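Local atomic coordinates of N-acetylglucosamine-6-phosphate deacetylase (Thermotoga maritima, PDB entry 1O12), a protein that probably catalyses the metal-dependent removal of the acetyl group from N-acetylglucosamine 6-phosphate in carbohydrate metabolism. Residues K205-F210 with V234-I239; I262-D267 with A326-Y331; L162-E167 with I182-G187. All coordinates share one frame; numbering follows the deposited sequence.

Contact 1 of 3, residues K205-F210 with V234-I239; sequences KRITHF and VKLELI. With FE (Fe (III) ion), chain C.
Neighbouring parallel strands of a beta-alpha-beta unit meet here: Arg206 pairs with Lys235 and Ile207 with Leu236, with helix 223-230 lying in the connection between the two strands. The backbone ladder runs through Ile207, whose N donates to Lys235 O (3.0 Å) and whose O accepts from Glu237 N (3.1 Å). Farther along, Phe210 N reaches Glu237 O (2.9 Å). A water extends the series, donating to Phe210 O and accepting from Ile239 N.

On the face carrying Arg206, a side chain extended as far as NE, with CG anti to the backbone N (chi1 -171°), brings the guanidinium end-on to Glu237. NH2 (2.8 Å) and NH1 (3.0 Å) of Arg206 both hold the single oxygen OE2 of Glu237, with the guanidinium and carboxylate planes turned 84° apart. NH2 arrives nearly in line with the C-O bond, whereas NH1 comes from above the carboxylate plane. Glu336 forms a second salt bridge with Arg206, and His61 bonds to OE1 of Glu237, so the pair is tied into a wider polar network.

On the other face Ile207 and Leu236 lie side by side. Leu236 CD1 sits over the centre of the Phe210 ring, 3.5 Å from its centroid, a CH-pi contact facing helices 223-230 and 247-257.

His209 has Thr208 CG2 over one face of its ring and its CB against Ile239 CD1. Its NE2 binds the iron at 2.3 Å, with Glu127 and His188 as the other protein ligands; a metal centre at the C-terminal ends of barrel strands is typical of the amidohydrolase TIM barrel.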
loop_
_atom_site.group_PDB
_atom_site.type_symbol
_atom_site.label_atom_id
_atom_site.label_comp_id
_atom_site.label_asym_id
_atom_site.label_seq_id
_atom_site.Cartn_x
_atom_site.Cartn_y
_atom_site.Cartn_z
ATOM N N LYS A 205 -16.921 8.048 0.859
ATOM C CA LYS A 205 -15.831 7.328 1.496
ATOM C C LYS A 205 -15.788 5.821 1.246
ATOM O O LYS A 205 -15.436 5.037 2.126
ATOM C CB LYS A 205 -15.835 7.640 2.994
ATOM C CG LYS A 205 -15.647 9.113 3.296
ATOM C CD LYS A 205 -15.845 9.391 4.772
ATOM C CE LYS A 205 -15.507 10.837 5.140
ATOM N NZ LYS A 205 -15.662 11.036 6.620
ATOM N N ARG A 206 -16.080 5.422 0.017
ATOM C CA ARG A 206 -16.086 4.014 -0.303
ATOM C C ARG A 206 -15.601 3.720 -1.745
ATOM O O ARG A 206 -15.833 4.507 -2.665
ATOM C CB ARG A 206 -17.525 3.521 -0.075
ATOM C CG ARG A 206 -17.780 2.039 -0.123
ATOM C CD ARG A 206 -19.264 1.825 -0.017
ATOM N NE ARG A 206 -19.616 0.434 0.153
ATOM C CZ ARG A 206 -19.561 -0.500 -0.796
ATOM N NH1 ARG A 206 -19.160 -0.178 -2.018
ATOM N NH2 ARG A 206 -19.918 -1.765 -0.502
ATOM N N ILE A 207 -14.911 2.596 -1.930
ATOM C CA ILE A 207 -14.445 2.179 -3.256
ATOM C C ILE A 207 -15.007 0.774 -3.633
ATOM O O ILE A 207 -14.912 -0.176 -2.838
ATOM C CB ILE A 207 -12.928 2.196 -3.308
ATOM C CG1 ILE A 207 -12.452 3.647 -3.184
ATOM C CG2 ILE A 207 -12.437 1.553 -4.620
ATOM C CD1 ILE A 207 -10.970 3.816 -3.248
ATOM N N THR A 208 -15.614 0.675 -4.827
ATOM C CA THR A 208 -16.255 -0.555 -5.325
ATOM C C THR A 208 -15.224 -1.567 -5.856
ATOM O O THR A 208 -14.341 -1.224 -6.649
ATOM C CB THR A 208 -17.368 -0.189 -6.409
ATOM O OG1 THR A 208 -18.370 0.609 -5.779
ATOM C CG2 THR A 208 -18.053 -1.428 -7.003
ATOM N N HIS A 209 -15.398 -2.816 -5.424
ATOM C CA HIS A 209 -14.472 -3.934 -5.668
ATOM C C HIS A 209 -13.051 -3.511 -6.044
ATOM O O HIS A 209 -12.640 -3.547 -7.206
ATOM C CB HIS A 209 -15.033 -4.993 -6.646
ATOM C CG HIS A 209 -15.513 -4.449 -7.949
ATOM N ND1 HIS A 209 -14.866 -3.439 -8.619
ATOM C CD2 HIS A 209 -16.582 -4.784 -8.710
ATOM C CE1 HIS A 209 -15.519 -3.168 -9.736
ATOM N NE2 HIS A 209 -16.565 -3.969 -9.814
ATOM N N PHE A 210 -12.336 -3.073 -5.005
ATOM C CA PHE A 210 -10.945 -2.616 -5.062
ATOM C C PHE A 210 -10.047 -3.840 -5.261
ATOM O O PHE A 210 -10.206 -4.854 -4.579
ATOM C CB PHE A 210 -10.606 -1.938 -3.726
ATOM C CG PHE A 210 -9.176 -1.474 -3.601
ATOM C CD1 PHE A 210 -8.840 -0.148 -3.855
ATOM C CD2 PHE A 210 -8.171 -2.360 -3.206
ATOM C CE1 PHE A 210 -7.543 0.295 -3.719
ATOM C CE2 PHE A 210 -6.863 -1.933 -3.066
ATOM C CZ PHE A 210 -6.542 -0.601 -3.321
ATOM N N VAL A 234 -11.822 5.557 4.267
ATOM C CA VAL A 234 -12.415 5.147 2.986
ATOM C C VAL A 234 -12.414 3.625 3.083
ATOM O O VAL A 234 -11.352 3.019 3.293
ATOM C CB VAL A 234 -11.519 5.510 1.763
ATOM C CG1 VAL A 234 -11.918 4.670 0.558
ATOM C CG2 VAL A 234 -11.643 6.962 1.430
ATOM N N LYS A 235 -13.567 2.993 2.938
ATOM C CA LYS A 235 -13.577 1.539 3.031
ATOM C C LYS A 235 -13.443 0.925 1.631
ATOM O O LYS A 235 -13.853 1.541 0.644
ATOM C CB LYS A 235 -14.857 1.059 3.721
ATOM C CG LYS A 235 -15.128 1.717 5.068
ATOM C CD LYS A 235 -16.172 0.923 5.847
ATOM C CE LYS A 235 -16.508 1.571 7.181
ATOM N NZ LYS A 235 -15.270 1.970 7.925
ATOM N N LEU A 236 -12.881 -0.276 1.542
ATOM C CA LEU A 236 -12.702 -0.905 0.249
ATOM C C LEU A 236 -13.429 -2.221 0.194
ATOM O O LEU A 236 -13.298 -3.044 1.104
ATOM C CB LEU A 236 -11.222 -1.170 -0.032
ATOM C CG LEU A 236 -10.190 -0.075 0.261
ATOM C CD1 LEU A 236 -8.795 -0.560 -0.091
ATOM C CD2 LEU A 236 -10.548 1.164 -0.545
ATOM N N GLU A 237 -14.211 -2.451 -0.853
ATOM C CA GLU A 237 -14.852 -3.740 -0.895
ATOM C C GLU A 237 -13.885 -4.694 -1.620
ATOM O O GLU A 237 -13.194 -4.299 -2.538
ATOM C CB GLU A 237 -16.270 -3.648 -1.520
ATOM C CG GLU A 237 -16.397 -3.520 -2.997
ATOM C CD GLU A 237 -17.859 -3.407 -3.463
ATOM O OE1 GLU A 237 -18.101 -3.673 -4.652
ATOM O OE2 GLU A 237 -18.765 -3.041 -2.669
ATOM N N LEU A 238 -13.806 -5.932 -1.155
ATOM C CA LEU A 238 -12.909 -6.915 -1.736
ATOM C C LEU A 238 -13.610 -8.232 -2.107
ATOM O O LEU A 238 -14.374 -8.774 -1.319
ATOM C CB LEU A 238 -11.801 -7.255 -0.743
ATOM C CG LEU A 238 -10.929 -6.263 0.012
ATOM C CD1 LEU A 238 -9.883 -7.097 0.784
ATOM C CD2 LEU A 238 -10.240 -5.257 -0.932
ATOM N N ILE A 239 -13.343 -8.754 -3.296
ATOM C CA ILE A 239 -13.928 -10.033 -3.690
ATOM C C ILE A 239 -12.898 -11.115 -3.353
ATOM O O ILE A 239 -11.916 -11.253 -4.072
ATOM C CB ILE A 239 -14.229 -10.068 -5.201
ATOM C CG1 ILE A 239 -15.265 -8.999 -5.551
ATOM C CG2 ILE A 239 -14.713 -11.471 -5.614
ATOM C CD1 ILE A 239 -15.305 -8.659 -7.032
HETATM FE FE FE C . -18.063 -3.986 -11.581
HETATM O O HOH W 1 -12.228 -6.968 -5.066
#

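Contact 2 of 3, residues I262-D267 with A326-Y331; sequences IVLVTD and AKVSSY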
loop_
_atom_site.group_PDB
_atom_site.type_symbol
_atom_site.label_atom_id
_atom_site.label_comp_id
_atom_site.label_asym_id
_atom_site.label_seq_id
_atom_site.Cartn_x
_atom_site.Cartn_y
_atom_site.Cartn_z
ATOM N N ILE A 262 -12.207 -2.701 5.397
ATOM C CA ILE A 262 -12.547 -3.663 4.346
ATOM C C ILE A 262 -13.989 -4.162 4.423
ATOM O O ILE A 262 -14.501 -4.498 5.485
ATOM C CB ILE A 262 -11.596 -4.855 4.401
ATOM C CG1 ILE A 262 -10.242 -4.454 3.832
ATOM C CG2 ILE A 262 -12.186 -6.040 3.688
ATOM C CD1 ILE A 262 -9.113 -5.371 4.316
ATOM N N VAL A 263 -14.644 -4.203 3.279
ATOM C CA VAL A 263 -16.014 -4.663 3.236
ATOM C C VAL A 263 -16.087 -5.911 2.383
ATOM O O VAL A 263 -15.806 -5.860 1.182
ATOM C CB VAL A 263 -16.915 -3.578 2.654
ATOM C CG1 VAL A 263 -18.188 -4.184 2.057
ATOM C CG2 VAL A 263 -17.289 -2.627 3.746
ATOM N N LEU A 264 -16.444 -7.043 2.976
ATOM C CA LEU A 264 -16.517 -8.264 2.164
ATOM C C LEU A 264 -17.698 -8.138 1.213
ATOM O O LEU A 264 -18.726 -7.551 1.550
ATOM C CB LEU A 264 -16.641 -9.498 3.051
ATOM C CG LEU A 264 -15.404 -10.398 3.073
ATOM C CD1 LEU A 264 -14.153 -9.581 2.915
ATOM C CD2 LEU A 264 -15.352 -11.212 4.349
ATOM N N VAL A 265 -17.555 -8.696 0.027
ATOM C CA VAL A 265 -18.591 -8.595 -0.986
ATOM C C VAL A 265 -18.517 -9.880 -1.833
ATOM O O VAL A 265 -17.484 -10.552 -1.881
ATOM C CB VAL A 265 -18.297 -7.306 -1.839
ATOM C CG1 VAL A 265 -18.315 -7.602 -3.281
ATOM C CG2 VAL A 265 -19.261 -6.182 -1.463
ATOM N N THR A 266 -19.590 -10.217 -2.524
ATOM C CA THR A 266 -19.582 -11.416 -3.324
ATOM C C THR A 266 -19.423 -11.129 -4.828
ATOM O O THR A 266 -18.622 -11.788 -5.496
ATOM C CB THR A 266 -20.876 -12.232 -3.013
ATOM O OG1 THR A 266 -20.552 -13.617 -2.860
ATOM C CG2 THR A 266 -21.928 -12.040 -4.072
ATOM N N ASP A 267 -20.145 -10.127 -5.346
ATOM C CA ASP A 267 -20.111 -9.758 -6.766
ATOM C C ASP A 267 -20.497 -11.001 -7.560
ATOM O O ASP A 267 -20.101 -11.198 -8.705
ATOM C CB ASP A 267 -18.712 -9.258 -7.176
ATOM C CG ASP A 267 -18.680 -8.602 -8.597
ATOM O OD1 ASP A 267 -19.558 -7.768 -8.952
ATOM O OD2 ASP A 267 -17.735 -8.908 -9.363
ATOM N N ALA A 326 -15.972 -10.296 11.611
ATOM C CA ALA A 326 -17.300 -9.748 11.811
ATOM C C ALA A 326 -17.378 -8.334 11.226
ATOM O O ALA A 326 -18.437 -7.896 10.743
ATOM C CB ALA A 326 -17.644 -9.705 13.291
ATOM N N LYS A 327 -16.263 -7.611 11.260
ATOM C CA LYS A 327 -16.288 -6.252 10.750
ATOM C C LYS A 327 -16.375 -6.266 9.242
ATOM O O LYS A 327 -17.187 -5.557 8.658
ATOM C CB LYS A 327 -15.056 -5.499 11.196
ATOM C CG LYS A 327 -14.940 -5.372 12.691
ATOM C CD LYS A 327 -13.696 -4.563 13.024
ATOM C CE LYS A 327 -13.645 -4.187 14.478
ATOM N NZ LYS A 327 -12.567 -3.177 14.678
ATOM N N VAL A 328 -15.555 -7.112 8.622
ATOM C CA VAL A 328 -15.539 -7.208 7.182
ATOM C C VAL A 328 -16.743 -7.925 6.594
ATOM O O VAL A 328 -17.102 -7.680 5.446
ATOM C CB VAL A 328 -14.239 -7.892 6.672
ATOM C CG1 VAL A 328 -13.032 -7.151 7.225
ATOM C CG2 VAL A 328 -14.198 -9.394 7.046
ATOM N N SER A 329 -17.380 -8.796 7.371
ATOM C CA SER A 329 -18.530 -9.514 6.842
ATOM C C SER A 329 -19.875 -8.868 7.151
ATOM O O SER A 329 -20.863 -9.216 6.524
ATOM C CB SER A 329 -18.545 -10.973 7.298
ATOM O OG SER A 329 -18.707 -11.052 8.696
ATOM N N SER A 330 -19.940 -7.945 8.101
ATOM C CA SER A 330 -21.230 -7.294 8.364
ATOM C C SER A 330 -21.171 -5.900 8.990
ATOM O O SER A 330 -21.773 -4.970 8.475
ATOM C CB SER A 330 -22.146 -8.194 9.228
ATOM O OG SER A 330 -21.810 -8.140 10.615
ATOM N N TYR A 331 -20.453 -5.755 10.093
ATOM C CA TYR A 331 -20.389 -4.470 10.767
ATOM C C TYR A 331 -19.970 -3.276 9.893
ATOM O O TYR A 331 -20.617 -2.226 9.938
ATOM C CB TYR A 331 -19.481 -4.559 12.004
ATOM C CG TYR A 331 -19.444 -3.288 12.804
ATOM C CD1 TYR A 331 -20.590 -2.818 13.459
ATOM C CD2 TYR A 331 -18.282 -2.532 12.884
ATOM C CE1 TYR A 331 -20.582 -1.626 14.175
ATOM C CE2 TYR A 331 -18.250 -1.335 13.601
ATOM C CZ TYR A 331 -19.405 -0.893 14.240
ATOM O OH TYR A 331 -19.374 0.286 14.936
#
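Leu264 N donates to Val328 O at 2.6 Å, a short and fairly straight bond (159°) that links strand 262-265 directly to helix 322-336. Around this bond the two methyls of Val328 divide the strand between them. CG1, anti to the carbonyl carbon (chi1 -55°), lies against Ile262 CG2 at 3.8 Å, the two side chains running alongside each other. CG2 turns the other way and meets Leu264 CD2 at 3.5 Å, with CD1 of the same leucine a little farther off. Val328 CA also approaches Ile262 O (3.4 Å) in a CA-H...O contact.

One shell out, the helix widens into a pi-type turn, in which Ala326 O accepts from both Ser330 N and Tyr331 N. Asn332, on the next turn, donates its ND2 to Ile262 O, while the side chain of Val263, directed away from 326-331, still touches Asn332 and Glu336 of the same helix. Ser329 is joined through its backbone to Val58 of strand 52-59.

The helix thus lies between two strands of the barrel and bonds to the backbone of each. On this edge of strand 262-265, Ile262 O and Leu264 N are met by helix atoms, in place of a regular ladder to another strand.

Contact 3 of 3, residues L162-E167 with I182-G187; sequences LTFAPE and IVLSAG
Leu162, Thr163 and Phe164 pair in parallel with Leu184, Ser185 and Ala186, joining two successive strands of the TIM-barrel wall; the axes of 162-164 and 183-186 approach to 4.6 Å at an angle of 33°.

The backbone bonds alternate along this ladder. Leu162 N donates to Val183 O (2.9 Å), Ser185 N to Leu162 O (2.8 Å) and Phe164 N to Ser185 O (2.9 Å), and Gly187 N closes the series on Phe164 O (3.1 Å). The last donor stands above the carbonyl plane, 40° out of it. Leu184 CA, Thr163 CA and Ala186 CA approach the carbonyls of Leu162, Ser185 and Phe164, which also accept N-H bonds.

Apolar contacts gather on the face bearing Leu162, Leu184 and Phe164. Leu162 and Leu184 run alongside each other, Leu162 CB touching Leu184 CD2, and Ile182 CG2, two residues before Leu184, reaches the same CB. Phe164 has CG between its backbone N and carbonyl carbon (chi1 78°), which swings the ring across the neighbouring strand until CE2 meets Leu184 CB at 3.9 Å. Phe199 of helix 193-200 meets this ring too, and Pro166 CG rests against Ala186 CB.

Polar side chains occupy the other face. Thr163 OG1 bonds to Thr208 OG1 and His125 NE2, and Ser185 OG to Arg206 NH1 and Thr208 OG1, so both hydroxyls are tied to neighbouring parts of the barrel; Thr163 also lies close to the iron ligands Glu127 and His188. Between the two residues themselves, Thr163 OG1 comes only to 4.0 Å from Ser185 CB, while Thr163 CG2 lies 3.6 Å from Ser185 O.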
loop_
_atom_site.group_PDB
_atom_site.type_symbol
_atom_site.label_atom_id
_atom_site.label_comp_id
_atom_site.label_asym_id
_atom_site.label_seq_id
_atom_site.Cartn_x
_atom_site.Cartn_y
_atom_site.Cartn_z
ATOM N N LEU A 162 -24.797 3.395 -4.846
ATOM C CA LEU A 162 -24.579 3.703 -6.242
ATOM C C LEU A 162 -23.099 3.759 -6.531
ATOM O O LEU A 162 -22.375 4.477 -5.850
ATOM C CB LEU A 162 -25.208 5.063 -6.520
ATOM C CG LEU A 162 -25.203 5.879 -7.815
ATOM C CD1 LEU A 162 -23.841 5.854 -8.497
ATOM C CD2 LEU A 162 -26.292 5.376 -8.681
ATOM N N THR A 163 -22.640 3.013 -7.531
ATOM C CA THR A 163 -21.221 3.065 -7.897
ATOM C C THR A 163 -20.987 3.947 -9.138
ATOM O O THR A 163 -21.511 3.671 -10.227
ATOM C CB THR A 163 -20.638 1.672 -8.185
ATOM O OG1 THR A 163 -20.648 0.903 -6.988
ATOM C CG2 THR A 163 -19.192 1.791 -8.685
ATOM N N PHE A 164 -20.173 4.991 -8.966
ATOM C CA PHE A 164 -19.857 5.938 -10.040
ATOM C C PHE A 164 -18.350 6.227 -10.220
ATOM O O PHE A 164 -17.514 5.950 -9.329
ATOM C CB PHE A 164 -20.557 7.260 -9.765
ATOM C CG PHE A 164 -19.866 8.089 -8.721
ATOM C CD1 PHE A 164 -19.142 9.223 -9.087
ATOM C CD2 PHE A 164 -19.883 7.698 -7.378
ATOM C CE1 PHE A 164 -18.449 9.949 -8.139
ATOM C CE2 PHE A 164 -19.183 8.424 -6.407
ATOM C CZ PHE A 164 -18.466 9.551 -6.787
ATOM N N ALA A 165 -18.017 6.799 -11.378
ATOM C CA ALA A 165 -16.638 7.172 -11.683
ATOM C C ALA A 165 -16.541 8.700 -11.550
ATOM O O ALA A 165 -17.043 9.414 -12.388
ATOM C CB ALA A 165 -16.287 6.724 -13.097
ATOM N N PRO A 166 -15.877 9.209 -10.492
ATOM C CA PRO A 166 -15.712 10.654 -10.223
ATOM C C PRO A 166 -15.277 11.585 -11.380
ATOM O O PRO A 166 -15.560 12.788 -11.353
ATOM C CB PRO A 166 -14.697 10.687 -9.082
ATOM C CG PRO A 166 -14.926 9.385 -8.391
ATOM C CD PRO A 166 -15.087 8.417 -9.533
ATOM N N GLU A 167 -14.602 11.046 -12.391
ATOM C CA GLU A 167 -14.149 11.892 -13.492
ATOM C C GLU A 167 -15.196 12.056 -14.603
ATOM O O GLU A 167 -15.057 12.915 -15.486
ATOM C CB GLU A 167 -12.838 11.341 -14.082
ATOM C CG GLU A 167 -13.018 10.150 -14.999
ATOM C CD GLU A 167 -13.151 8.815 -14.278
ATOM O OE1 GLU A 167 -13.443 8.795 -13.052
ATOM O OE2 GLU A 167 -12.974 7.776 -14.960
ATOM N N ILE A 182 -28.812 7.180 0.196
ATOM C CA ILE A 182 -28.080 6.416 -0.803
ATOM C C ILE A 182 -26.569 6.616 -0.564
ATOM O O ILE A 182 -26.108 7.749 -0.439
ATOM C CB ILE A 182 -28.449 6.875 -2.234
ATOM C CG1 ILE A 182 -29.948 6.670 -2.476
ATOM C CG2 ILE A 182 -27.603 6.126 -3.255
ATOM C CD1 ILE A 182 -30.411 7.040 -3.880
ATOM N N VAL A 183 -25.823 5.515 -0.459
ATOM C CA VAL A 183 -24.383 5.586 -0.248
ATOM C C VAL A 183 -23.673 5.624 -1.612
ATOM O O VAL A 183 -23.951 4.790 -2.476
ATOM C CB VAL A 183 -23.842 4.336 0.546
ATOM C CG1 VAL A 183 -22.303 4.370 0.592
ATOM C CG2 VAL A 183 -24.413 4.292 1.975
ATOM N N LEU A 184 -22.785 6.598 -1.815
ATOM C CA LEU A 184 -22.021 6.681 -3.064
ATOM C C LEU A 184 -20.733 5.852 -2.969
ATOM O O LEU A 184 -20.119 5.770 -1.918
ATOM C CB LEU A 184 -21.657 8.135 -3.386
ATOM C CG LEU A 184 -22.824 9.027 -3.809
ATOM C CD1 LEU A 184 -22.276 10.382 -4.250
ATOM C CD2 LEU A 184 -23.606 8.352 -4.957
ATOM N N SER A 185 -20.320 5.232 -4.057
ATOM C CA SER A 185 -19.102 4.431 -4.026
ATOM C C SER A 185 -18.339 4.610 -5.337
ATOM O O SER A 185 -18.929 4.537 -6.412
ATOM C CB SER A 185 -19.438 2.935 -3.802
ATOM O OG SER A 185 -18.298 2.198 -3.331
ATOM N N ALA A 186 -17.037 4.840 -5.259
ATOM C CA ALA A 186 -16.237 5.048 -6.466
ATOM C C ALA A 186 -15.756 3.717 -7.016
ATOM O O ALA A 186 -15.304 2.843 -6.264
ATOM C CB ALA A 186 -15.047 5.955 -6.162
ATOM N N GLY A 187 -15.871 3.577 -8.335
ATOM C CA GLY A 187 -15.459 2.373 -9.028
ATOM C C GLY A 187 -15.614 2.553 -10.528
ATOM O O GLY A 187 -16.350 3.442 -10.982
#

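All three contacts are buried parts of the barrel; only contact 1 has an exposed member among its touching residues, Lys205. Contacts 3 and 1 adjoin through a backbone link between Ala186 and Thr208; contacts 1 and 2 share the sheet of strands 206-207, 235-239 and 262-265, Val263 hydrogen-bonding through its backbone to Leu236 and Leu238. Contacts 2 and 3 do not touch, their centres lying about 18 Å apart. Both strand-strand contacts have a polar face and an apolar face turned to helices, but contact 1 adds a salt bridge and a metal ligand, while contact 3 has hydroxyls. Contact 2, between strand and helix, relies on one backbone bond and aliphatic packing, although 262-267 ends at Asp267, the predicted proton donor/acceptor.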